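Local coordinates for PhnB protein (Bacillus cereus, PDB 3OMS) that is of unproven function but belongs to the glyoxalase-like PhnB family, and is named as a putative 3-demethylubiquinone-9 3-methyltransferase, at residues A[29-34]-A[100-105]. Residues are numbered along the deposited sequence; the frame is centred on the assembly and turned at random. Where two conformers were deposited one is given.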
loop_
_atom_site.group_PDB
_atom_site.type_symbol
_atom_site.label_atom_id
_atom_site.label_comp_id
_atom_site.label_asym_id
_atom_site.label_seq_id
_atom_site.Cartn_x
_atom_site.Cartn_y
_atom_site.Cartn_z
ATOM N N THR A 29 -10.683 1.698 11.344
ATOM C CA THR A 29 -11.551 2.851 11.291
ATOM C C THR A 29 -11.779 3.449 12.697
ATOM O O THR A 29 -12.234 4.569 12.806
ATOM C CB THR A 29 -12.900 2.564 10.635
ATOM O OG1 THR A 29 -13.528 1.492 11.311
ATOM C CG2 THR A 29 -12.762 2.207 9.158
ATOM N N SER A 30 -11.447 2.723 13.760
ATOM C CA SER A 30 -11.523 3.283 15.124
ATOM C C SER A 30 -10.326 4.162 15.542
ATOM O O SER A 30 -10.378 4.833 16.598
ATOM C CB SER A 30 -11.666 2.143 16.137
ATOM O OG SER A 30 -10.399 1.533 16.447
ATOM N N LEU A 31 -9.270 4.195 14.732
ATOM C CA LEU A 31 -8.000 4.781 15.130
ATOM C C LEU A 31 -7.831 6.208 14.681
ATOM O O LEU A 31 -6.986 6.924 15.209
ATOM C CB LEU A 31 -6.836 3.981 14.522
ATOM C CG LEU A 31 -6.731 2.517 14.937
ATOM C CD1 LEU A 31 -5.531 1.899 14.232
ATOM C CD2 LEU A 31 -6.616 2.395 16.444
ATOM N N PHE A 32 -8.599 6.614 13.663
ATOM C CA PHE A 32 -8.431 7.923 13.068
ATOM C C PHE A 32 -9.772 8.623 12.939
ATOM O O PHE A 32 -10.827 7.984 12.792
ATOM C CB PHE A 32 -7.800 7.799 11.656
ATOM C CG PHE A 32 -6.521 7.023 11.627
ATOM C CD1 PHE A 32 -5.341 7.596 12.085
ATOM C CD2 PHE A 32 -6.479 5.722 11.141
ATOM C CE1 PHE A 32 -4.154 6.860 12.085
ATOM C CE2 PHE A 32 -5.302 4.987 11.152
ATOM C CZ PHE A 32 -4.143 5.552 11.609
ATOM N N ASP A 33 -9.720 9.945 12.997
ATOM C CA ASP A 33 -10.894 10.748 12.755
ATOM C C ASP A 33 -11.361 10.547 11.326
ATOM O O ASP A 33 -10.530 10.331 10.439
ATOM C CB ASP A 33 -10.588 12.230 12.970
ATOM C CG ASP A 33 -11.756 12.950 13.499
ATOM O OD1 ASP A 33 -12.033 12.733 14.715
ATOM O OD2 ASP A 33 -12.403 13.700 12.711
ATOM N N GLN A 34 -12.683 10.648 11.135
ATOM C CA GLN A 34 -13.332 10.626 9.820
ATOM C C GLN A 34 -12.961 9.380 9.044
ATOM O O GLN A 34 -12.534 9.422 7.874
ATOM C CB GLN A 34 -13.045 11.901 9.049
ATOM C CG GLN A 34 -13.936 13.047 9.514
ATOM C CD GLN A 34 -13.357 14.365 9.162
ATOM O OE1 GLN A 34 -13.880 15.076 8.304
ATOM N NE2 GLN A 34 -12.254 14.714 9.819
ATOM N N HIS A 100 0.345 2.687 20.204
ATOM C CA HIS A 100 0.080 1.716 21.285
ATOM C C HIS A 100 -1.042 0.770 20.882
ATOM O O HIS A 100 -0.969 -0.415 21.116
ATOM C CB HIS A 100 -0.254 2.474 22.575
ATOM C CG HIS A 100 -0.769 1.630 23.697
ATOM N ND1 HIS A 100 0.014 0.724 24.378
ATOM C CD2 HIS A 100 -1.984 1.607 24.296
ATOM C CE1 HIS A 100 -0.703 0.172 25.341
ATOM N NE2 HIS A 100 -1.916 0.695 25.312
ATOM N N LYS A 101 -2.064 1.323 20.232
ATOM C CA LYS A 101 -3.155 0.484 19.790
ATOM C C LYS A 101 -2.688 -0.498 18.712
ATOM O O LYS A 101 -3.005 -1.687 18.773
ATOM C CB LYS A 101 -4.343 1.342 19.309
ATOM C CG LYS A 101 -5.141 1.973 20.501
ATOM C CD LYS A 101 -6.290 2.803 19.975
ATOM C CE LYS A 101 -7.278 3.393 21.012
ATOM N NZ LYS A 101 -8.219 4.272 20.123
ATOM N N LEU A 102 -1.975 0.013 17.705
ATOM C CA LEU A 102 -1.480 -0.815 16.576
ATOM C C LEU A 102 -0.434 -1.849 17.011
ATOM O O LEU A 102 -0.319 -2.923 16.404
ATOM C CB LEU A 102 -0.893 0.096 15.479
ATOM C CG LEU A 102 -1.835 0.911 14.610
ATOM C CD1 LEU A 102 -1.016 1.972 13.812
ATOM C CD2 LEU A 102 -2.621 -0.012 13.665
ATOM N N ALA A 103 0.325 -1.520 18.068
ATOM C CA ALA A 103 1.329 -2.435 18.614
ATOM C C ALA A 103 0.748 -3.680 19.305
ATOM O O ALA A 103 1.503 -4.637 19.516
ATOM C CB ALA A 103 2.270 -1.663 19.643
ATOM N N GLN A 104 -0.548 -3.676 19.687
ATOM C CA GLN A 104 -1.113 -4.779 20.492
ATOM C C GLN A 104 -1.063 -6.062 19.672
ATOM O O GLN A 104 -1.576 -6.119 18.550
ATOM C CB GLN A 104 -2.544 -4.495 20.916
ATOM C CG GLN A 104 -2.812 -3.135 21.627
ATOM C CD GLN A 104 -2.113 -2.909 22.996
ATOM O OE1 GLN A 104 -0.921 -3.161 23.161
ATOM N NE2 GLN A 104 -2.857 -2.322 23.934
ATOM N N ASP A 105 -0.357 -7.053 20.190
ATOM C CA ASP A 105 -0.122 -8.338 19.503
ATOM C C ASP A 105 0.563 -8.148 18.141
ATOM O O ASP A 105 0.466 -8.994 17.257
ATOM C CB ASP A 105 -1.442 -9.123 19.385
ATOM C CG ASP A 105 -1.935 -9.632 20.736
ATOM O OD1 ASP A 105 -1.135 -9.711 21.688
ATOM O OD2 ASP A 105 -3.114 -9.955 20.847
HETATM O O HOH W 1 -9.509 1.593 18.864
#
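L31, in the loop that follows helix 21-29, reaches over to K101 and L102 near the end of helix 92-103, joining these two parts of the glyoxalase-family chain. K101 serves two surroundings. Its CB already meets the L31 methyl CD2, 3.8 Å away, and further along CD lies 3.6 Å from the same L31 CD2; CG and CE make no such close contact with 29-34. Beyond CG the chain is extended (chi2 180°, chi3 174°, chi4 175°), which carries the ammonium to S30, the side chains of K101 and L31 sliding past each other in opposite directions. There NZ stays 4.2 Å from S30 O, too long for a direct bond, and makes instead a weak hydrogen bond to a water. That water donates a hydrogen bond of 2.6 Å to S30 OG, whose hydroxyl is also bonded to F27 O, one turn back. The other branch of L31 turns to the interior: CD1 touches L102 CD2 at 3.5 Å and L102 CG at 3.8 Å. L102 also packs on W132 and L124 of the second sheet, a buried setting that suits a branched, wholly apolar residue. Forked L31 thus meets L102 with CD1 and lies alongside K101 with CD2. The contact rests on van der Waals packing, supplemented on its more exposed side by a water link, weak at the lysine, without any direct hydrogen bond.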